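Local atomic coordinates of proton-dependent oligopeptide transporter family protein (PDB entry 6EI3), a protein that probably couples proton movement to the transport of short peptides across the membrane, as a member of the POT family of the major facilitator superfamily. Residues M125-D130 and V194-P199; V26-T31 and L161-L166. All blocks are in the same frame, centred on the assembly; numbering follows the deposited sequence.

Contact 1. Residues M125-D130 and V194-P199; sequences MVDQFD and VRVPLP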
loop_
_atom_site.group_PDB
_atom_site.type_symbol
_atom_site.label_atom_id
_atom_site.label_comp_id
_atom_site.label_asym_id
_atom_site.label_seq_id
_atom_site.Cartn_x
_atom_site.Cartn_y
_atom_site.Cartn_z
ATOM N N MET A 125 -6.911 13.332 14.021
ATOM C CA MET A 125 -6.385 13.125 15.379
ATOM C C MET A 125 -5.493 14.328 15.779
ATOM O O MET A 125 -5.614 14.824 16.894
ATOM C CB MET A 125 -5.581 11.810 15.447
ATOM C CG MET A 125 -5.024 11.519 16.844
ATOM S SD MET A 125 -3.404 12.297 17.111
ATOM C CE MET A 125 -2.339 11.192 16.094
ATOM N N VAL A 126 -4.550 14.734 14.898
ATOM C CA VAL A 126 -3.632 15.860 15.171
ATOM C C VAL A 126 -4.442 17.166 15.445
ATOM O O VAL A 126 -4.093 17.913 16.356
ATOM C CB VAL A 126 -2.562 16.037 14.055
ATOM C CG1 VAL A 126 -1.622 17.211 14.351
ATOM C CG2 VAL A 126 -1.757 14.760 13.854
ATOM N N ASP A 127 -5.562 17.375 14.705
ATOM C CA ASP A 127 -6.483 18.526 14.858
ATOM C C ASP A 127 -7.029 18.654 16.286
ATOM O O ASP A 127 -7.419 19.738 16.674
ATOM C CB ASP A 127 -7.708 18.376 13.920
ATOM C CG ASP A 127 -7.448 18.580 12.440
ATOM O OD1 ASP A 127 -6.325 19.006 12.083
ATOM O OD2 ASP A 127 -8.371 18.304 11.630
ATOM N N GLN A 128 -7.100 17.549 17.044
ATOM C CA GLN A 128 -7.652 17.556 18.404
ATOM C C GLN A 128 -6.765 18.252 19.425
ATOM O O GLN A 128 -7.248 18.587 20.503
ATOM C CB GLN A 128 -8.019 16.140 18.867
ATOM C CG GLN A 128 -8.940 15.382 17.889
ATOM C CD GLN A 128 -10.117 16.216 17.443
ATOM O OE1 GLN A 128 -10.868 16.747 18.262
ATOM N NE2 GLN A 128 -10.263 16.402 16.130
ATOM N N PHE A 129 -5.481 18.488 19.076
ATOM C CA PHE A 129 -4.492 19.172 19.920
ATOM C C PHE A 129 -4.411 20.648 19.535
ATOM O O PHE A 129 -4.309 20.959 18.345
ATOM C CB PHE A 129 -3.098 18.520 19.741
ATOM C CG PHE A 129 -3.021 17.101 20.244
ATOM C CD1 PHE A 129 -3.337 16.031 19.411
ATOM C CD2 PHE A 129 -2.635 16.830 21.554
ATOM C CE1 PHE A 129 -3.272 14.718 19.877
ATOM C CE2 PHE A 129 -2.567 15.512 22.021
ATOM C CZ PHE A 129 -2.890 14.465 21.178
ATOM N N ASP A 130 -4.403 21.561 20.528
ATOM C CA ASP A 130 -4.260 22.994 20.230
ATOM C C ASP A 130 -2.911 23.254 19.533
ATOM O O ASP A 130 -1.974 22.487 19.739
ATOM C CB ASP A 130 -4.488 23.879 21.466
ATOM C CG ASP A 130 -3.458 23.739 22.568
ATOM O OD1 ASP A 130 -2.390 24.379 22.464
ATOM O OD2 ASP A 130 -3.755 23.056 23.577
ATOM N N VAL A 194 -12.776 18.706 17.675
ATOM C CA VAL A 194 -12.319 19.943 17.067
ATOM C C VAL A 194 -12.580 19.727 15.557
ATOM O O VAL A 194 -12.105 18.733 15.005
ATOM C CB VAL A 194 -10.809 20.208 17.363
ATOM C CG1 VAL A 194 -10.294 21.425 16.571
ATOM C CG2 VAL A 194 -10.589 20.421 18.870
ATOM N N ARG A 195 -13.343 20.640 14.894
ATOM C CA ARG A 195 -13.617 20.502 13.451
ATOM C C ARG A 195 -13.047 21.749 12.792
ATOM O O ARG A 195 -13.669 22.817 12.815
ATOM C CB ARG A 195 -15.117 20.301 13.160
ATOM C CG ARG A 195 -15.675 19.029 13.769
ATOM C CD ARG A 195 -17.137 18.808 13.457
ATOM N NE ARG A 195 -17.751 17.938 14.464
ATOM C CZ ARG A 195 -18.942 17.362 14.339
ATOM N NH1 ARG A 195 -19.655 17.531 13.238
ATOM N NH2 ARG A 195 -19.419 16.595 15.312
ATOM N N VAL A 196 -11.812 21.623 12.288
ATOM C CA VAL A 196 -11.050 22.771 11.751
ATOM C C VAL A 196 -11.604 23.266 10.404
ATOM O O VAL A 196 -12.301 22.501 9.741
ATOM C CB VAL A 196 -9.522 22.469 11.683
ATOM C CG1 VAL A 196 -8.960 22.138 13.062
ATOM C CG2 VAL A 196 -9.208 21.351 10.675
ATOM N N PRO A 197 -11.324 24.526 9.966
ATOM C CA PRO A 197 -11.818 24.950 8.642
ATOM C C PRO A 197 -11.239 24.089 7.510
ATOM O O PRO A 197 -10.254 23.372 7.697
ATOM C CB PRO A 197 -11.321 26.404 8.525
ATOM C CG PRO A 197 -10.994 26.841 9.935
ATOM C CD PRO A 197 -10.508 25.586 10.600
ATOM N N LEU A 198 -11.838 24.184 6.325
ATOM C CA LEU A 198 -11.337 23.537 5.113
ATOM C C LEU A 198 -9.970 24.192 4.836
ATOM O O LEU A 198 -9.825 25.384 5.123
ATOM C CB LEU A 198 -12.305 23.766 3.927
ATOM C CG LEU A 198 -13.728 23.167 4.059
ATOM C CD1 LEU A 198 -14.590 23.523 2.865
ATOM C CD2 LEU A 198 -13.700 21.637 4.249
ATOM N N PRO A 199 -8.913 23.443 4.443
ATOM C CA PRO A 199 -7.604 24.103 4.235
ATOM C C PRO A 199 -7.712 25.228 3.213
ATOM O O PRO A 199 -8.445 25.080 2.235
ATOM C CB PRO A 199 -6.696 22.971 3.733
ATOM C CG PRO A 199 -7.397 21.724 4.083
ATOM C CD PRO A 199 -8.858 22.016 4.083
HETATM O O HOH W 1 -10.927 18.764 12.294
#
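D127, on the segment that carries helix 121-127, meets V194 and V196 of the loop that follows helix 168-188. Its backbone O lies 3.3 Å from V194 CG1. Its side chain crosses that of V196 at about a right angle, bringing OD2 to 3.3 Å from V196 CG2. Its strongest polar partner lies outside both segments: OD2 forms a salt bridge with K75. A water ties the same OD2 to the loop, donating to it and to V194 O while accepting from V196 N. Next along, Q128 folds back at chi2 (-48°) and sets its amide alongside the extended V194 backbone. V194 N donates to Q128 OE1 at 2.8 Å, almost straight at 178°, on an in-plane lone pair. Q128 NE2 returns a bond to V194 O at 3.2 Å, close to its own amide plane. Further bonds, NE2 to F124 O and OE1 to Q3, leave each end of this buried amide with two partners and fix its flip. One side-chain amide thus pairs with the N-H and C=O of a single residue, as a neighbouring strand would, and fastens an interhelical loop to residues 127 and 128 in a major facilitator fold.

Contact 2. Residues V26-T31 and L161-L166; sequences VQFLIT and LALKHL. With 78M ((2S)-2,3-dihydroxypropyl(7Z)-pentadec-7-enoate), chain I; 78M ((2S)-2,3-dihydroxypropyl(7Z)-pentadec-7-enoate), chain L.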
loop_
_atom_site.group_PDB
_atom_site.type_symbol
_atom_site.label_atom_id
_atom_site.label_comp_id
_atom_site.label_asym_id
_atom_site.label_seq_id
_atom_site.Cartn_x
_atom_site.Cartn_y
_atom_site.Cartn_z
ATOM N N VAL A 26 -7.983 -14.719 0.570
ATOM C CA VAL A 26 -7.505 -15.720 -0.389
ATOM C C VAL A 26 -7.811 -17.166 0.083
ATOM O O VAL A 26 -8.303 -17.969 -0.712
ATOM C CB VAL A 26 -6.019 -15.480 -0.748
ATOM C CG1 VAL A 26 -5.446 -16.637 -1.559
ATOM C CG2 VAL A 26 -5.889 -14.201 -1.561
ATOM N N GLN A 27 -7.550 -17.487 1.375
ATOM C CA GLN A 27 -7.834 -18.822 1.897
ATOM C C GLN A 27 -9.335 -19.109 1.826
ATOM O O GLN A 27 -9.725 -20.224 1.491
ATOM C CB GLN A 27 -7.298 -18.991 3.326
ATOM C CG GLN A 27 -7.440 -20.445 3.838
ATOM C CD GLN A 27 -6.263 -20.948 4.635
ATOM O OE1 GLN A 27 -5.469 -20.181 5.187
ATOM N NE2 GLN A 27 -6.133 -22.265 4.725
ATOM N N PHE A 28 -10.184 -18.102 2.099
ATOM C CA PHE A 28 -11.621 -18.303 1.945
ATOM C C PHE A 28 -11.930 -18.511 0.443
ATOM O O PHE A 28 -12.664 -19.433 0.092
ATOM C CB PHE A 28 -12.436 -17.078 2.468
ATOM C CG PHE A 28 -13.835 -17.041 1.881
ATOM C CD1 PHE A 28 -14.784 -17.996 2.239
ATOM C CD2 PHE A 28 -14.183 -16.089 0.927
ATOM C CE1 PHE A 28 -16.054 -18.001 1.648
ATOM C CE2 PHE A 28 -15.454 -16.091 0.343
ATOM C CZ PHE A 28 -16.385 -17.032 0.720
ATOM N N LEU A 29 -11.410 -17.619 -0.438
ATOM C CA LEU A 29 -11.753 -17.692 -1.872
ATOM C C LEU A 29 -11.392 -18.998 -2.573
ATOM O O LEU A 29 -12.185 -19.498 -3.361
ATOM C CB LEU A 29 -11.155 -16.505 -2.657
ATOM C CG LEU A 29 -11.841 -15.128 -2.457
ATOM C CD1 LEU A 29 -10.997 -14.027 -3.062
ATOM C CD2 LEU A 29 -13.269 -15.107 -3.042
ATOM N N ILE A 30 -10.204 -19.539 -2.306
ATOM C CA ILE A 30 -9.670 -20.703 -3.026
ATOM C C ILE A 30 -10.534 -21.975 -2.876
ATOM O O ILE A 30 -10.537 -22.772 -3.798
ATOM C CB ILE A 30 -8.170 -20.926 -2.692
ATOM C CG1 ILE A 30 -7.440 -21.684 -3.829
ATOM C CG2 ILE A 30 -7.920 -21.553 -1.311
ATOM C CD1 ILE A 30 -7.294 -20.888 -5.129
ATOM N N THR A 31 -11.324 -22.127 -1.797
ATOM C CA THR A 31 -12.204 -23.300 -1.634
ATOM C C THR A 31 -13.676 -22.922 -1.780
ATOM O O THR A 31 -14.553 -23.738 -1.509
ATOM C CB THR A 31 -11.930 -24.032 -0.302
ATOM O OG1 THR A 31 -12.074 -23.110 0.781
ATOM C CG2 THR A 31 -10.561 -24.712 -0.276
ATOM N N LEU A 161 -8.627 -19.034 12.317
ATOM C CA LEU A 161 -9.135 -20.120 13.167
ATOM C C LEU A 161 -10.663 -20.093 13.161
ATOM O O LEU A 161 -11.282 -21.149 13.126
ATOM C CB LEU A 161 -8.617 -20.012 14.622
ATOM C CG LEU A 161 -7.178 -20.460 14.898
ATOM C CD1 LEU A 161 -6.891 -20.419 16.381
ATOM C CD2 LEU A 161 -6.917 -21.880 14.397
ATOM N N ALA A 162 -11.274 -18.879 13.185
ATOM C CA ALA A 162 -12.732 -18.732 13.059
ATOM C C ALA A 162 -13.163 -19.283 11.676
ATOM O O ALA A 162 -14.162 -19.984 11.591
ATOM C CB ALA A 162 -13.131 -17.265 13.175
ATOM N N LEU A 163 -12.399 -18.980 10.605
ATOM C CA LEU A 163 -12.697 -19.479 9.255
ATOM C C LEU A 163 -12.639 -21.001 9.202
ATOM O O LEU A 163 -13.577 -21.639 8.729
ATOM C CB LEU A 163 -11.724 -18.881 8.193
ATOM C CG LEU A 163 -11.968 -19.342 6.716
ATOM C CD1 LEU A 163 -13.341 -18.889 6.175
ATOM C CD2 LEU A 163 -10.838 -18.902 5.797
ATOM N N LYS A 164 -11.535 -21.569 9.696
ATOM C CA LYS A 164 -11.301 -23.004 9.676
ATOM C C LYS A 164 -12.301 -23.816 10.498
ATOM O O LYS A 164 -12.753 -24.861 10.037
ATOM C CB LYS A 164 -9.864 -23.311 10.137
ATOM C CG LYS A 164 -9.349 -24.685 9.673
ATOM C CD LYS A 164 -8.112 -25.102 10.430
ATOM C CE LYS A 164 -7.816 -26.570 10.227
ATOM N NZ LYS A 164 -6.923 -26.803 9.062
ATOM N N HIS A 165 -12.631 -23.361 11.715
ATOM C CA HIS A 165 -13.483 -24.171 12.607
ATOM C C HIS A 165 -14.930 -23.732 12.691
ATOM O O HIS A 165 -15.781 -24.566 12.977
ATOM C CB HIS A 165 -12.866 -24.249 14.010
ATOM C CG HIS A 165 -11.413 -24.616 13.986
ATOM N ND1 HIS A 165 -10.991 -25.866 13.556
ATOM C CD2 HIS A 165 -10.328 -23.879 14.321
ATOM C CE1 HIS A 165 -9.669 -25.846 13.627
ATOM N NE2 HIS A 165 -9.223 -24.673 14.087
ATOM N N LEU A 166 -15.217 -22.441 12.480
ATOM C CA LEU A 166 -16.580 -21.923 12.590
ATOM C C LEU A 166 -17.231 -21.640 11.234
ATOM O O LEU A 166 -18.450 -21.724 11.121
ATOM C CB LEU A 166 -16.637 -20.659 13.492
ATOM C CG LEU A 166 -15.851 -20.639 14.818
ATOM C CD1 LEU A 166 -16.010 -19.296 15.525
ATOM C CD2 LEU A 166 -16.279 -21.761 15.755
HETATM O O21 78M I . -7.776 -25.510 16.327
HETATM C C20 78M I . -8.372 -26.781 16.577
HETATM C C18 78M I . -8.333 -27.126 18.047
HETATM O O19 78M I . -8.615 -28.517 18.218
HETATM C C17 78M I . -9.299 -26.311 18.884
HETATM O O2 78M I . -9.111 -24.899 18.609
HETATM C C1 78M I . -8.187 -24.223 19.303
HETATM O O1 78M I . -7.379 -24.739 20.031
HETATM C C2 78M I . -8.289 -22.748 19.045
HETATM C C3 78M I . -8.051 -21.896 20.286
HETATM C C4 78M I . -8.019 -20.409 19.991
HETATM C C5 78M I . -8.962 -19.600 20.857
HETATM C C6 78M I . -9.096 -18.149 20.430
HETATM C C7 78M I . -8.314 -17.210 21.294
HETATM C C8 78M I . -8.787 -16.194 21.999
HETATM C C9 78M I . -10.217 -15.758 22.120
HETATM C C10 78M I . -10.379 -14.371 22.735
HETATM C C11 78M I . -11.809 -14.051 23.146
HETATM C C12 78M I . -12.011 -12.642 23.673
HETATM C C13 78M I . -12.668 -11.683 22.687
HETATM C C15 78M I . -12.084 -9.356 23.589
HETATM C C14 78M I . -11.923 -10.367 22.464
HETATM O O21 78M L . -13.825 -29.864 14.818
HETATM C C20 78M L . -13.328 -29.862 16.151
HETATM C C18 78M L . -11.950 -29.246 16.210
HETATM O O19 78M L . -11.291 -29.601 17.431
HETATM C C17 78M L . -11.965 -27.747 16.020
HETATM O O2 78M L . -12.190 -27.103 17.297
HETATM C C1 78M L . -13.346 -26.457 17.487
HETATM O O1 78M L . -14.319 -26.598 16.792
HETATM C C2 78M L . -13.267 -25.541 18.675
HETATM C C3 78M L . -13.423 -24.058 18.341
HETATM C C4 78M L . -12.170 -23.424 17.764
HETATM C C5 78M L . -11.938 -21.979 18.190
HETATM C C6 78M L . -12.393 -20.927 17.178
HETATM C C7 78M L . -11.771 -19.570 17.406
HETATM C C8 78M L . -12.246 -18.555 18.123
HETATM C C9 78M L . -13.524 -18.505 18.919
HETATM C C10 78M L . -13.842 -17.139 19.542
HETATM C C11 78M L . -14.815 -16.288 18.730
HETATM C C12 78M L . -15.419 -15.080 19.454
HETATM C C13 78M L . -14.465 -13.936 19.804
HETATM C C15 78M L . -13.097 -11.950 19.000
HETATM C C14 78M L . -13.923 -13.153 18.610
#
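L163 lays one branch of its isobutyl group over the backbone of helix 25-30 at F28. CD2 sits 3.8 Å from F28 N and 4.1 Å from F28 CB, and it also reaches Q27 CG at 4.2 Å. With CG anti to its own backbone N (chi1 -179°), L163 extends across to helix 25-30, and CD2 settles against F28 N and CA, beside Q27 CG. The other branch, CD1, comes up obliquely to the F28 ring. That ring leads away from the contact toward F172, which it meets edge-to-face, and toward F103, while A171 of helix 168-188 packs against L163. Q27 meets L163 through CG; its OE1 is hydrogen-bonded to S329. The nearest CA atoms of the two segments, those of F28 and L163, remain 7.5 Å apart. Other side chains of 161-166 meet bound monoacylglycerols. L161 CD1 touches the acyl chain of the chain I lipid 3.8 Å from C4. H165 NE2 comes within 2.8 Å of O21, a glycerol hydroxyl of the same molecule. K164 CB sits above the centre of one face of the imidazole, and O2, the ester oxygen of the chain L lipid, lies over the opposite face. ND1 is close to that lipid's glycerol carbon C17, at 3.2 Å. The end of helix 137-165 therefore has a protein-facing leucine and a histidine among lipid headgroups, consistent with a helix end lying near the bilayer surface. Being apolar and small in area, the helix-helix touch rests on shape and van der Waals contact, with no directional bond between the segments to set their register; of the polar side chains, H165 lies close to lipid glycerol atoms, while K164 makes a weak hydrogen bond to F326 O.

Overall arrangement
From the N terminus the chain first supplies 26-31, on the short helix after helix 4-22, then 125-130, then 161-166 and finally 194-199. Contact 2 closes a loop of 129 residues, most of them helical, and contact 1 closes one of 63. Because 125-130 falls inside the first loop and 194-199 beyond it, the two loops cross. Helix 121-127 and helix 137-165 are consecutive, so one gives a segment to contact 1 and the next to contact 2. The contacts do not touch: their centres are 41 Å apart. Contact 2 ties helix 25-30 to helix 137-165; contact 1 ties helix 121-127 to the loop before helix 206-215.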